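Local atomic coordinates of quinone oxidoreductase (Escherichia coli, PDB entry 1QOR), a protein that catalyses the NADPH-dependent one-electron reduction of quinones to semiquinones, working as a homodimer of the zinc-containing alcohol dehydrogenase family. Residues A120-L123 and K124-V128; Y129-L132 and R133-E137; V198-L201 and K202-G206; D220-E223 and R224-C228. All blocks are in the same frame, centred on the assembly; numbering follows the deposited sequence.

Interaction 1 (A120-L123 and K124-V128). With NDP (NADPH dihydro-nicotinamide-adenine-dinucleotide phosphate), chain D.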
loop_
_atom_site.group_PDB
_atom_site.type_symbol
_atom_site.label_atom_id
_atom_site.label_comp_id
_atom_site.label_asym_id
_atom_site.label_seq_id
_atom_site.Cartn_x
_atom_site.Cartn_y
_atom_site.Cartn_z
ATOM N N ALA A 120 11.719 -3.408 -28.473
ATOM C CA ALA A 120 11.019 -2.159 -28.221
ATOM C C ALA A 120 9.898 -2.384 -27.171
ATOM O O ALA A 120 9.405 -1.439 -26.516
ATOM C CB ALA A 120 10.385 -1.642 -29.546
ATOM N N SER A 121 9.548 -3.642 -26.941
ATOM C CA SER A 121 8.387 -3.886 -26.126
ATOM C C SER A 121 8.395 -5.012 -25.137
ATOM O O SER A 121 7.379 -5.204 -24.455
ATOM C CB SER A 121 7.258 -4.204 -27.107
ATOM O OG SER A 121 7.591 -5.420 -27.788
ATOM N N PHE A 122 9.464 -5.797 -25.072
ATOM C CA PHE A 122 9.448 -6.935 -24.143
ATOM C C PHE A 122 9.412 -6.559 -22.631
ATOM O O PHE A 122 8.484 -6.925 -21.914
ATOM C CB PHE A 122 10.572 -7.933 -24.473
ATOM C CG PHE A 122 10.341 -9.314 -23.893
ATOM C CD1 PHE A 122 9.193 -10.040 -24.222
ATOM C CD2 PHE A 122 11.254 -9.870 -22.996
ATOM C CE1 PHE A 122 8.958 -11.304 -23.661
ATOM C CE2 PHE A 122 11.027 -11.132 -22.433
ATOM C CZ PHE A 122 9.882 -11.847 -22.767
ATOM N N LEU A 123 10.405 -5.814 -22.158
ATOM C CA LEU A 123 10.431 -5.394 -20.757
ATOM C C LEU A 123 9.210 -4.508 -20.452
ATOM O O LEU A 123 8.506 -4.728 -19.489
ATOM C CB LEU A 123 11.725 -4.609 -20.451
ATOM C CG LEU A 123 12.053 -4.382 -18.962
ATOM C CD1 LEU A 123 13.580 -4.242 -18.726
ATOM C CD2 LEU A 123 11.336 -3.143 -18.478
ATOM N N LYS A 124 8.961 -3.502 -21.290
ATOM C CA LYS A 124 7.841 -2.605 -21.070
ATOM C C LYS A 124 6.463 -3.316 -21.190
ATOM O O LYS A 124 5.523 -3.013 -20.420
ATOM C CB LYS A 124 7.946 -1.438 -22.043
ATOM C CG LYS A 124 9.175 -0.550 -21.849
ATOM C CD LYS A 124 9.407 0.337 -23.107
ATOM C CE LYS A 124 10.847 0.901 -23.213
ATOM N NZ LYS A 124 11.972 -0.119 -23.464
ATOM N N GLY A 125 6.343 -4.295 -22.089
ATOM C CA GLY A 125 5.062 -4.984 -22.254
ATOM C C GLY A 125 4.771 -5.912 -21.087
ATOM O O GLY A 125 3.606 -6.084 -20.665
ATOM N N LEU A 126 5.815 -6.573 -20.583
ATOM C CA LEU A 126 5.656 -7.459 -19.413
ATOM C C LEU A 126 5.232 -6.578 -18.221
ATOM O O LEU A 126 4.434 -6.999 -17.346
ATOM C CB LEU A 126 6.983 -8.163 -19.121
ATOM C CG LEU A 126 7.460 -9.195 -20.167
ATOM C CD1 LEU A 126 8.768 -9.752 -19.693
ATOM C CD2 LEU A 126 6.494 -10.361 -20.311
ATOM N N THR A 127 5.781 -5.365 -18.164
ATOM C CA THR A 127 5.403 -4.427 -17.122
ATOM C C THR A 127 3.909 -4.044 -17.265
ATOM O O THR A 127 3.133 -4.112 -16.305
ATOM C CB THR A 127 6.224 -3.164 -17.236
ATOM O OG1 THR A 127 7.600 -3.525 -17.159
ATOM C CG2 THR A 127 5.898 -2.199 -16.111
ATOM N N VAL A 128 3.483 -3.722 -18.488
ATOM C CA VAL A 128 2.087 -3.335 -18.669
ATOM C C VAL A 128 1.197 -4.510 -18.321
ATOM O O VAL A 128 0.160 -4.350 -17.675
ATOM C CB VAL A 128 1.808 -2.788 -20.092
ATOM C CG1 VAL A 128 0.306 -2.745 -20.370
ATOM C CG2 VAL A 128 2.420 -1.407 -20.224
HETATM P PA NDP D . 9.563 6.815 -20.866
HETATM O O1A NDP D . 9.851 6.529 -22.294
HETATM O O2A NDP D . 8.150 6.767 -20.404
HETATM O O5B NDP D . 10.239 8.138 -20.420
HETATM C C5B NDP D . 9.951 8.778 -19.205
HETATM C C4B NDP D . 8.877 9.796 -19.441
HETATM O O4B NDP D . 8.509 10.149 -18.114
HETATM C C3B NDP D . 9.288 11.115 -20.110
HETATM O O3B NDP D . 9.256 10.959 -21.554
HETATM C C2B NDP D . 8.357 12.122 -19.452
HETATM O O2B NDP D . 7.199 12.253 -20.267
HETATM C C1B NDP D . 8.031 11.484 -18.031
HETATM N N9A NDP D . 8.654 12.400 -17.063
HETATM C C8A NDP D . 8.044 13.173 -16.163
HETATM N N7A NDP D . 8.951 13.899 -15.499
HETATM C C5A NDP D . 10.106 13.545 -16.018
HETATM C C6A NDP D . 11.340 14.070 -15.655
HETATM N N6A NDP D . 11.485 14.999 -14.718
HETATM N N1A NDP D . 12.389 13.588 -16.322
HETATM C C2A NDP D . 12.279 12.644 -17.297
HETATM N N3A NDP D . 11.087 12.151 -17.641
HETATM C C4A NDP D . 9.971 12.611 -17.002
HETATM O O3 NDP D . 10.333 5.644 -20.116
HETATM P PN NDP D . 10.147 4.082 -19.962
HETATM O O1N NDP D . 8.971 3.567 -20.752
HETATM O O2N NDP D . 11.495 3.421 -20.140
HETATM O O5D NDP D . 9.782 4.037 -18.357
HETATM C C5D NDP D . 8.699 4.727 -17.750
HETATM C C4D NDP D . 8.776 4.645 -16.261
HETATM O O4D NDP D . 8.472 3.304 -15.815
HETATM C C3D NDP D . 10.152 4.987 -15.701
HETATM O O3D NDP D . 10.015 5.776 -14.516
HETATM C C2D NDP D . 10.718 3.583 -15.392
HETATM O O2D NDP D . 11.732 3.633 -14.420
HETATM C C1D NDP D . 9.522 2.835 -14.877
HETATM N N1N NDP D . 9.404 1.362 -15.051
HETATM C C2N NDP D . 9.046 0.584 -13.979
HETATM C C3N NDP D . 8.931 -0.783 -14.168
HETATM C C7N NDP D . 8.501 -1.689 -13.022
HETATM O O7N NDP D . 8.352 -2.895 -13.189
HETATM N N7N NDP D . 8.304 -1.073 -11.875
HETATM C C4N NDP D . 9.158 -1.371 -15.400
HETATM C C5N NDP D . 9.519 -0.560 -16.484
HETATM C C6N NDP D . 9.646 0.805 -16.291
HETATM P P2B NDP D . 6.320 13.667 -20.287
HETATM O O1X NDP D . 5.084 13.318 -21.020
HETATM O O2X NDP D . 6.079 14.004 -18.879
HETATM O O3X NDP D . 7.218 14.616 -20.973
#
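T127 and L123 meet one turn apart on helix 115-135, beside the nicotinamide of NADPH. From T127 CB, 3.6 Å from L123 O, the side chain forks. OG1 turns back along the helix, opposite the carbonyl carbon (chi1 -57°), and gives its hydrogen to L123 O at 2.8 Å; it also stands 3.2 Å from C4N of the cofactor. The other branch, CG2, lies 3.4 Å from the same C4N. L123 O takes the T127 backbone N as a second donor, the two coming from opposite faces of its carbonyl plane. L123 sets CD2 3.7 Å from NADPH C5N. Farther round, L126 CD1 sits over one face of the F122 ring in a CH-pi contact, 4.0 Å from the centroid, and both side chains pack against helix 273-288. K124 runs past the A120 carbonyl, and its NZ is hydrogen-bonded to N41 and I40. With its hydroxyl hydrogen spent on L123 O, T127 sets a fixed oxygen and, over the ring face, a methyl against C4N, the hydride-donating carbon.

Interaction 2 (Y129-L132 and R133-E137). With NDP (NADPH dihydro-nicotinamide-adenine-dinucleotide phosphate), chain D.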
loop_
_atom_site.group_PDB
_atom_site.type_symbol
_atom_site.label_atom_id
_atom_site.label_comp_id
_atom_site.label_asym_id
_atom_site.label_seq_id
_atom_site.Cartn_x
_atom_site.Cartn_y
_atom_site.Cartn_z
ATOM N N TYR A 129 1.627 -5.704 -18.694
ATOM C CA TYR A 129 0.828 -6.862 -18.389
ATOM C C TYR A 129 0.622 -7.060 -16.872
ATOM O O TYR A 129 -0.531 -7.221 -16.424
ATOM C CB TYR A 129 1.445 -8.122 -19.016
ATOM C CG TYR A 129 0.773 -9.413 -18.584
ATOM C CD1 TYR A 129 -0.446 -9.807 -19.127
ATOM C CD2 TYR A 129 1.367 -10.241 -17.617
ATOM C CE1 TYR A 129 -1.049 -10.967 -18.747
ATOM C CE2 TYR A 129 0.768 -11.430 -17.220
ATOM C CZ TYR A 129 -0.428 -11.778 -17.803
ATOM O OH TYR A 129 -0.961 -13.001 -17.523
ATOM N N TYR A 130 1.693 -7.088 -16.066
ATOM C CA TYR A 130 1.440 -7.342 -14.637
ATOM C C TYR A 130 0.723 -6.157 -13.989
ATOM O O TYR A 130 -0.154 -6.332 -13.146
ATOM C CB TYR A 130 2.701 -7.777 -13.850
ATOM C CG TYR A 130 3.573 -6.641 -13.352
ATOM C CD1 TYR A 130 3.189 -5.844 -12.273
ATOM C CD2 TYR A 130 4.809 -6.387 -13.943
ATOM C CE1 TYR A 130 4.050 -4.806 -11.797
ATOM C CE2 TYR A 130 5.645 -5.373 -13.487
ATOM C CZ TYR A 130 5.274 -4.584 -12.416
ATOM O OH TYR A 130 6.157 -3.580 -11.981
ATOM N N LEU A 131 1.071 -4.949 -14.396
ATOM C CA LEU A 131 0.389 -3.780 -13.862
ATOM C C LEU A 131 -1.153 -3.775 -14.033
ATOM O O LEU A 131 -1.873 -3.554 -13.072
ATOM C CB LEU A 131 0.948 -2.529 -14.515
ATOM C CG LEU A 131 2.308 -2.015 -14.055
ATOM C CD1 LEU A 131 2.644 -0.753 -14.846
ATOM C CD2 LEU A 131 2.278 -1.720 -12.564
ATOM N N LEU A 132 -1.651 -4.081 -15.233
ATOM C CA LEU A 132 -3.094 -4.035 -15.549
ATOM C C LEU A 132 -3.875 -5.308 -15.284
ATOM O O LEU A 132 -5.133 -5.307 -15.284
ATOM C CB LEU A 132 -3.279 -3.662 -17.022
ATOM C CG LEU A 132 -2.632 -2.357 -17.500
ATOM C CD1 LEU A 132 -3.100 -2.014 -18.909
ATOM C CD2 LEU A 132 -3.023 -1.243 -16.580
ATOM N N ARG A 133 -3.137 -6.409 -15.140
ATOM C CA ARG A 133 -3.749 -7.690 -14.912
ATOM C C ARG A 133 -3.439 -8.299 -13.547
ATOM O O ARG A 133 -4.238 -9.067 -13.055
ATOM C CB ARG A 133 -3.316 -8.664 -16.011
ATOM C CG ARG A 133 -3.353 -8.080 -17.473
ATOM C CD ARG A 133 -4.732 -8.221 -18.085
ATOM N NE ARG A 133 -5.635 -7.283 -17.458
ATOM C CZ ARG A 133 -6.917 -7.503 -17.157
ATOM N NH1 ARG A 133 -7.506 -8.668 -17.449
ATOM N NH2 ARG A 133 -7.562 -6.567 -16.464
ATOM N N LYS A 134 -2.330 -7.949 -12.907
ATOM C CA LYS A 134 -1.993 -8.574 -11.625
ATOM C C LYS A 134 -1.988 -7.641 -10.425
ATOM O O LYS A 134 -2.564 -7.952 -9.394
ATOM C CB LYS A 134 -0.613 -9.239 -11.694
ATOM C CG LYS A 134 -0.374 -10.180 -12.857
ATOM C CD LYS A 134 -1.359 -11.306 -12.867
ATOM C CE LYS A 134 -0.795 -12.515 -13.643
ATOM N NZ LYS A 134 -1.896 -13.466 -14.038
ATOM N N THR A 135 -1.277 -6.531 -10.523
ATOM C CA THR A 135 -1.197 -5.588 -9.407
ATOM C C THR A 135 -2.597 -5.117 -8.999
ATOM O O THR A 135 -2.919 -4.940 -7.809
ATOM C CB THR A 135 -0.309 -4.412 -9.793
ATOM O OG1 THR A 135 0.983 -4.912 -10.152
ATOM C CG2 THR A 135 -0.222 -3.388 -8.666
ATOM N N TYR A 136 -3.419 -4.907 -10.011
ATOM C CA TYR A 136 -4.799 -4.493 -9.843
ATOM C C TYR A 136 -5.445 -4.935 -11.165
ATOM O O TYR A 136 -4.863 -4.727 -12.230
ATOM C CB TYR A 136 -4.866 -2.986 -9.666
ATOM C CG TYR A 136 -6.273 -2.458 -9.666
ATOM C CD1 TYR A 136 -6.925 -2.144 -10.861
ATOM C CD2 TYR A 136 -6.941 -2.243 -8.482
ATOM C CE1 TYR A 136 -8.197 -1.633 -10.872
ATOM C CE2 TYR A 136 -8.210 -1.727 -8.476
ATOM C CZ TYR A 136 -8.837 -1.425 -9.677
ATOM O OH TYR A 136 -10.106 -0.922 -9.646
ATOM N N GLU A 137 -6.598 -5.587 -11.103
ATOM C CA GLU A 137 -7.236 -6.049 -12.315
ATOM C C GLU A 137 -8.195 -5.038 -12.948
ATOM O O GLU A 137 -9.319 -4.888 -12.518
ATOM C CB GLU A 137 -7.958 -7.334 -12.027
ATOM C CG GLU A 137 -8.509 -7.961 -13.243
ATOM C CD GLU A 137 -9.161 -9.292 -12.933
ATOM O OE1 GLU A 137 -9.931 -9.360 -11.941
ATOM O OE2 GLU A 137 -8.888 -10.273 -13.671
HETATM P PA NDP D . 9.563 6.815 -20.866
HETATM O O1A NDP D . 9.851 6.529 -22.294
HETATM O O2A NDP D . 8.150 6.767 -20.404
HETATM O O5B NDP D . 10.239 8.138 -20.420
HETATM C C5B NDP D . 9.951 8.778 -19.205
HETATM C C4B NDP D . 8.877 9.796 -19.441
HETATM O O4B NDP D . 8.509 10.149 -18.114
HETATM C C3B NDP D . 9.288 11.115 -20.110
HETATM O O3B NDP D . 9.256 10.959 -21.554
HETATM C C2B NDP D . 8.357 12.122 -19.452
HETATM O O2B NDP D . 7.199 12.253 -20.267
HETATM C C1B NDP D . 8.031 11.484 -18.031
HETATM N N9A NDP D . 8.654 12.400 -17.063
HETATM C C8A NDP D . 8.044 13.173 -16.163
HETATM N N7A NDP D . 8.951 13.899 -15.499
HETATM C C5A NDP D . 10.106 13.545 -16.018
HETATM C C6A NDP D . 11.340 14.070 -15.655
HETATM N N6A NDP D . 11.485 14.999 -14.718
HETATM N N1A NDP D . 12.389 13.588 -16.322
HETATM C C2A NDP D . 12.279 12.644 -17.297
HETATM N N3A NDP D . 11.087 12.151 -17.641
HETATM C C4A NDP D . 9.971 12.611 -17.002
HETATM O O3 NDP D . 10.333 5.644 -20.116
HETATM P PN NDP D . 10.147 4.082 -19.962
HETATM O O1N NDP D . 8.971 3.567 -20.752
HETATM O O2N NDP D . 11.495 3.421 -20.140
HETATM O O5D NDP D . 9.782 4.037 -18.357
HETATM C C5D NDP D . 8.699 4.727 -17.750
HETATM C C4D NDP D . 8.776 4.645 -16.261
HETATM O O4D NDP D . 8.472 3.304 -15.815
HETATM C C3D NDP D . 10.152 4.987 -15.701
HETATM O O3D NDP D . 10.015 5.776 -14.516
HETATM C C2D NDP D . 10.718 3.583 -15.392
HETATM O O2D NDP D . 11.732 3.633 -14.420
HETATM C C1D NDP D . 9.522 2.835 -14.877
HETATM N N1N NDP D . 9.404 1.362 -15.051
HETATM C C2N NDP D . 9.046 0.584 -13.979
HETATM C C3N NDP D . 8.931 -0.783 -14.168
HETATM C C7N NDP D . 8.501 -1.689 -13.022
HETATM O O7N NDP D . 8.352 -2.895 -13.189
HETATM N N7N NDP D . 8.304 -1.073 -11.875
HETATM C C4N NDP D . 9.158 -1.371 -15.400
HETATM C C5N NDP D . 9.519 -0.560 -16.484
HETATM C C6N NDP D . 9.646 0.805 -16.291
HETATM P P2B NDP D . 6.320 13.667 -20.287
HETATM O O1X NDP D . 5.084 13.318 -21.020
HETATM O O2X NDP D . 6.079 14.004 -18.879
HETATM O O3X NDP D . 7.218 14.616 -20.973
HETATM O O HOH W 1 0.355 -15.418 -15.758
#
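Two tyrosine rings flank this last turn of the helix 115-135. The Y129 ring carries R133 CB over one face, toward the rim, while R133 CG approaches it obliquely, 3.8 Å from CD1; ring and guanidinium planes stand 73° apart. The Y130 ring has L131 CG over one face and two oxygens in plane at its edge: T135 OG1, 3.2 Å from Y130 CD1, and the carboxamide O7N of NADPH, to which Y130 OH donates at 2.6 Å. Its chi1 of 84° wedges CG between backbone N and carbonyl carbon, which lays the ring side by side with T135, pointing the same way, and Y269 stacks on the ring. The helix widens here into a pi-type turn, where Y130 O accepts both K134 N at 2.7 Å and T135 N at 2.9 Å from opposite faces of its plane. R133 bends at chi2 and chi3 to fold back on its own backbone. NE and NH2 then grip the single oxygen L132 O side-on, each at 3.0 Å and from the same face of the carbonyl plane. A leucine in place of R133 would probably leave L132 O without these two donors. K134 NZ and Y129 OH share a water, weakly on the lysine side. The T135 carbonyl is hydrogen-bonded to Y260 of the second subunit.

Interaction 3 (V198-L201 and K202-G206)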
loop_
_atom_site.group_PDB
_atom_site.type_symbol
_atom_site.label_atom_id
_atom_site.label_comp_id
_atom_site.label_asym_id
_atom_site.label_seq_id
_atom_site.Cartn_x
_atom_site.Cartn_y
_atom_site.Cartn_z
ATOM N N VAL A 198 -5.634 17.632 -10.805
ATOM C CA VAL A 198 -6.653 17.183 -9.853
ATOM C C VAL A 198 -8.031 17.675 -10.232
ATOM O O VAL A 198 -8.978 16.883 -10.270
ATOM C CB VAL A 198 -6.279 17.564 -8.370
ATOM C CG1 VAL A 198 -7.424 17.242 -7.429
ATOM C CG2 VAL A 198 -5.029 16.752 -7.914
ATOM N N GLU A 199 -8.150 18.971 -10.550
ATOM C CA GLU A 199 -9.431 19.523 -10.955
ATOM C C GLU A 199 -9.915 18.873 -12.277
ATOM O O GLU A 199 -11.076 18.447 -12.361
ATOM C CB GLU A 199 -9.354 21.044 -11.056
ATOM C CG GLU A 199 -9.312 21.778 -9.682
ATOM C CD GLU A 199 -10.275 21.190 -8.577
ATOM O OE1 GLU A 199 -11.475 20.964 -8.866
ATOM O OE2 GLU A 199 -9.828 20.956 -7.406
ATOM N N ARG A 200 -9.045 18.733 -13.283
ATOM C CA ARG A 200 -9.481 18.098 -14.542
ATOM C C ARG A 200 -9.891 16.667 -14.280
ATOM O O ARG A 200 -10.888 16.199 -14.829
ATOM C CB ARG A 200 -8.387 18.112 -15.615
ATOM C CG ARG A 200 -8.164 19.446 -16.315
ATOM C CD ARG A 200 -9.288 19.738 -17.321
ATOM N NE ARG A 200 -9.211 18.937 -18.549
ATOM C CZ ARG A 200 -10.259 18.330 -19.113
ATOM N NH1 ARG A 200 -11.488 18.411 -18.573
ATOM N NH2 ARG A 200 -10.086 17.644 -20.234
ATOM N N LEU A 201 -9.157 15.952 -13.426
ATOM C CA LEU A 201 -9.523 14.574 -13.149
ATOM C C LEU A 201 -10.888 14.468 -12.478
ATOM O O LEU A 201 -11.673 13.546 -12.769
ATOM C CB LEU A 201 -8.430 13.811 -12.360
ATOM C CG LEU A 201 -9.069 12.415 -12.144
ATOM C CD1 LEU A 201 -8.392 11.364 -12.937
ATOM C CD2 LEU A 201 -9.378 12.034 -10.681
ATOM N N LYS A 202 -11.194 15.387 -11.575
ATOM C CA LYS A 202 -12.515 15.373 -10.925
ATOM C C LYS A 202 -13.627 15.694 -11.948
ATOM O O LYS A 202 -14.709 15.095 -11.934
ATOM C CB LYS A 202 -12.578 16.382 -9.780
ATOM C CG LYS A 202 -11.832 15.915 -8.559
ATOM C CD LYS A 202 -11.983 16.875 -7.405
ATOM C CE LYS A 202 -11.492 18.246 -7.775
ATOM N NZ LYS A 202 -11.752 19.219 -6.643
ATOM N N GLU A 203 -13.333 16.637 -12.838
ATOM C CA GLU A 203 -14.256 17.038 -13.883
ATOM C C GLU A 203 -14.544 15.838 -14.804
ATOM O O GLU A 203 -15.698 15.425 -14.925
ATOM C CB GLU A 203 -13.630 18.202 -14.650
ATOM C CG GLU A 203 -14.479 18.760 -15.735
ATOM C CD GLU A 203 -13.962 20.086 -16.248
ATOM O OE1 GLU A 203 -12.722 20.250 -16.260
ATOM O OE2 GLU A 203 -14.798 20.957 -16.648
ATOM N N ILE A 204 -13.483 15.207 -15.321
ATOM C CA ILE A 204 -13.583 14.056 -16.234
ATOM C C ILE A 204 -14.353 12.873 -15.642
ATOM O O ILE A 204 -15.086 12.151 -16.366
ATOM C CB ILE A 204 -12.158 13.573 -16.707
ATOM C CG1 ILE A 204 -11.504 14.588 -17.644
ATOM C CG2 ILE A 204 -12.228 12.268 -17.451
ATOM C CD1 ILE A 204 -10.004 14.346 -17.864
ATOM N N THR A 205 -14.232 12.689 -14.330
ATOM C CA THR A 205 -14.895 11.557 -13.659
ATOM C C THR A 205 -16.260 11.873 -13.013
ATOM O O THR A 205 -16.812 11.068 -12.244
ATOM C CB THR A 205 -13.948 10.917 -12.597
ATOM O OG1 THR A 205 -13.695 11.869 -11.560
ATOM C CG2 THR A 205 -12.633 10.548 -13.252
ATOM N N GLY A 206 -16.779 13.063 -13.276
ATOM C CA GLY A 206 -18.071 13.391 -12.721
ATOM C C GLY A 206 -17.973 13.530 -11.233
ATOM O O GLY A 206 -18.962 13.343 -10.514
#
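Bends in E199 and K202 bring their charges together: E199 turns at chi2 (-41°), K202 at chi3 (-58°), and the two chains lie side by side, pointing the same way. K202 NZ meets E199 OE2 on its syn side at 2.7 Å; its bond to OE1 is weak. R200 bends at both chi2 and chi3, bringing its guanidinium to E203 and I204, one turn further on, whereas E203 stays extended. The salt bridge from R200 NH1 to E203 OE1, 3.2 Å long, lies in the guanidinium plane but meets the oxygen from above the carboxylate, the two planes being 80° apart. I204 CD1 lies over one guanidinium face, toward its rim, and E195 pairs with R200 NE. Near the C-terminal end, T205 OG1 and T205 N both donate to L201 O, at 2.9 and 3.1 Å, from opposite faces of its plane. A Schellman motif then closes the helix, with G206 at positive phi as its C-prime residue. L201, I204 and T205 pack on I169 of strand 167-172. I204 and R200 also touch the edge strand 188-191 of the Rossmann sheet, and V198 leans on helix 222-227.

Interaction 4 (D220-E223 and R224-C228)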
loop_
_atom_site.group_PDB
_atom_site.type_symbol
_atom_site.label_atom_id
_atom_site.label_comp_id
_atom_site.label_asym_id
_atom_site.label_seq_id
_atom_site.Cartn_x
_atom_site.Cartn_y
_atom_site.Cartn_z
ATOM N N ASP A 220 7.493 14.398 -8.509
ATOM C CA ASP A 220 6.661 15.524 -8.967
ATOM C C ASP A 220 5.149 15.374 -8.872
ATOM O O ASP A 220 4.466 16.354 -8.611
ATOM C CB ASP A 220 7.048 15.969 -10.381
ATOM C CG ASP A 220 8.417 16.637 -10.438
ATOM O OD1 ASP A 220 9.033 16.917 -9.370
ATOM O OD2 ASP A 220 8.900 16.893 -11.571
ATOM N N THR A 221 4.648 14.145 -8.936
ATOM C CA THR A 221 3.209 13.924 -8.953
ATOM C C THR A 221 2.605 13.239 -7.740
ATOM O O THR A 221 1.378 13.067 -7.656
ATOM C CB THR A 221 2.824 13.099 -10.205
ATOM O OG1 THR A 221 3.696 11.949 -10.315
ATOM C CG2 THR A 221 2.951 13.959 -11.465
ATOM N N TRP A 222 3.460 12.862 -6.802
ATOM C CA TRP A 222 3.037 12.158 -5.607
ATOM C C TRP A 222 1.756 12.676 -4.941
ATOM O O TRP A 222 0.781 11.944 -4.773
ATOM C CB TRP A 222 4.221 12.109 -4.593
ATOM C CG TRP A 222 3.881 11.466 -3.230
ATOM C CD1 TRP A 222 3.818 12.104 -2.029
ATOM C CD2 TRP A 222 3.499 10.086 -2.976
ATOM N NE1 TRP A 222 3.419 11.224 -1.058
ATOM C CE2 TRP A 222 3.217 9.983 -1.604
ATOM C CE3 TRP A 222 3.385 8.939 -3.778
ATOM C CZ2 TRP A 222 2.818 8.775 -0.999
ATOM C CZ3 TRP A 222 2.998 7.727 -3.173
ATOM C CH2 TRP A 222 2.717 7.660 -1.794
ATOM N N GLU A 223 1.781 13.920 -4.512
ATOM C CA GLU A 223 0.645 14.505 -3.829
ATOM C C GLU A 223 -0.591 14.640 -4.752
ATOM O O GLU A 223 -1.718 14.267 -4.358
ATOM C CB GLU A 223 1.074 15.843 -3.211
ATOM C CG GLU A 223 1.057 15.853 -1.655
ATOM C CD GLU A 223 2.449 15.652 -1.003
ATOM O OE1 GLU A 223 3.485 15.792 -1.736
ATOM O OE2 GLU A 223 2.505 15.371 0.247
ATOM N N ARG A 224 -0.374 15.109 -5.985
ATOM C CA ARG A 224 -1.470 15.232 -6.953
ATOM C C ARG A 224 -2.164 13.873 -7.209
ATOM O O ARG A 224 -3.396 13.777 -7.114
ATOM C CB ARG A 224 -0.990 15.913 -8.253
ATOM C CG ARG A 224 -0.795 17.416 -8.044
ATOM C CD ARG A 224 -0.222 18.192 -9.238
ATOM N NE ARG A 224 1.113 17.734 -9.600
ATOM C CZ ARG A 224 1.688 17.948 -10.785
ATOM N NH1 ARG A 224 1.056 18.640 -11.725
ATOM N NH2 ARG A 224 2.847 17.364 -11.080
ATOM N N SER A 225 -1.376 12.798 -7.339
ATOM C CA SER A 225 -1.944 11.487 -7.572
ATOM C C SER A 225 -2.784 10.977 -6.404
ATOM O O SER A 225 -3.872 10.392 -6.612
ATOM C CB SER A 225 -0.855 10.513 -7.915
ATOM O OG SER A 225 -0.312 10.820 -9.193
ATOM N N LEU A 226 -2.312 11.200 -5.166
ATOM C CA LEU A 226 -3.083 10.747 -4.008
ATOM C C LEU A 226 -4.445 11.479 -3.971
ATOM O O LEU A 226 -5.477 10.899 -3.601
ATOM C CB LEU A 226 -2.289 10.974 -2.713
ATOM C CG LEU A 226 -0.981 10.148 -2.592
ATOM C CD1 LEU A 226 -0.302 10.471 -1.259
ATOM C CD2 LEU A 226 -1.243 8.643 -2.688
ATOM N N ASP A 227 -4.431 12.747 -4.377
ATOM C CA ASP A 227 -5.634 13.549 -4.445
ATOM C C ASP A 227 -6.623 13.099 -5.560
ATOM O O ASP A 227 -7.771 13.546 -5.564
ATOM C CB ASP A 227 -5.272 15.024 -4.637
ATOM C CG ASP A 227 -4.900 15.711 -3.332
ATOM O OD1 ASP A 227 -5.322 15.229 -2.250
ATOM O OD2 ASP A 227 -4.192 16.750 -3.387
ATOM N N CYS A 228 -6.210 12.220 -6.476
ATOM C CA CYS A 228 -7.119 11.749 -7.546
ATOM C C CYS A 228 -7.765 10.443 -7.184
ATOM O O CYS A 228 -8.493 9.869 -7.985
ATOM C CB CYS A 228 -6.365 11.535 -8.858
ATOM S SG CYS A 228 -5.695 13.068 -9.462
HETATM O O HOH W 2 2.032 16.627 -6.901
#
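R224 reaches back along the first turn of helix 222-227 to the backbone of D220. Its chain bends at chi3 (-62°), and NH2 donates to D220 O at 3.1 Å. That carbonyl lies in the guanidinium plane, but NH2 stands well above the carbonyl plane. Water 2 gives a hydrogen to D220 O at 3.0 Å while accepting from R224 N and R224 NE, which ties the arginine's two ends to one carbonyl. T221 CG2 approaches the guanidinium obliquely, 3.4 Å from NH2. A methionine in place of R224 would probably leave D220 O without its NH2 donor and water 2 without the NE donor. E223 contributes through its backbone: its carbonyl accepts D227 N at 3.1 Å, and D227 in turn pairs with K256. L226 CD1 sits over the six-membered ring of W222 in a CH-pi contact, 3.9 Å from the centroid; both side chains pack on M235 of strand 233-237, and W222 also touches L250 of the second subunit. T221 OG1 and S225 OG both bond to D215. The D220 side chain lies about 4 Å from bound NADPH. One guanidinium and one water thus satisfy the D220 carbonyl, the water itself being held by two nitrogens of R224.

How the interactions relate
All four contacts are local turns of helix, in series along the chain; each joins adjoining residues, and none nests in or crosses another. Interactions 1 and 2 are consecutive on helix 115-135, their centres about 13 Å apart. The first faces NADPH in the chain's interior; the second carries the helix to its end at the second subunit, and both touch the cofactor. Interactions 3 and 4 follow in the Rossmann domain, on helices 197-204 and 222-227, joined in sequence through strand 210-215. They meet directly: V198 packs against R224, D227 and C228, and L201 against C228. From interaction 1, the nearest atoms of interaction 4 are about 15 Å away.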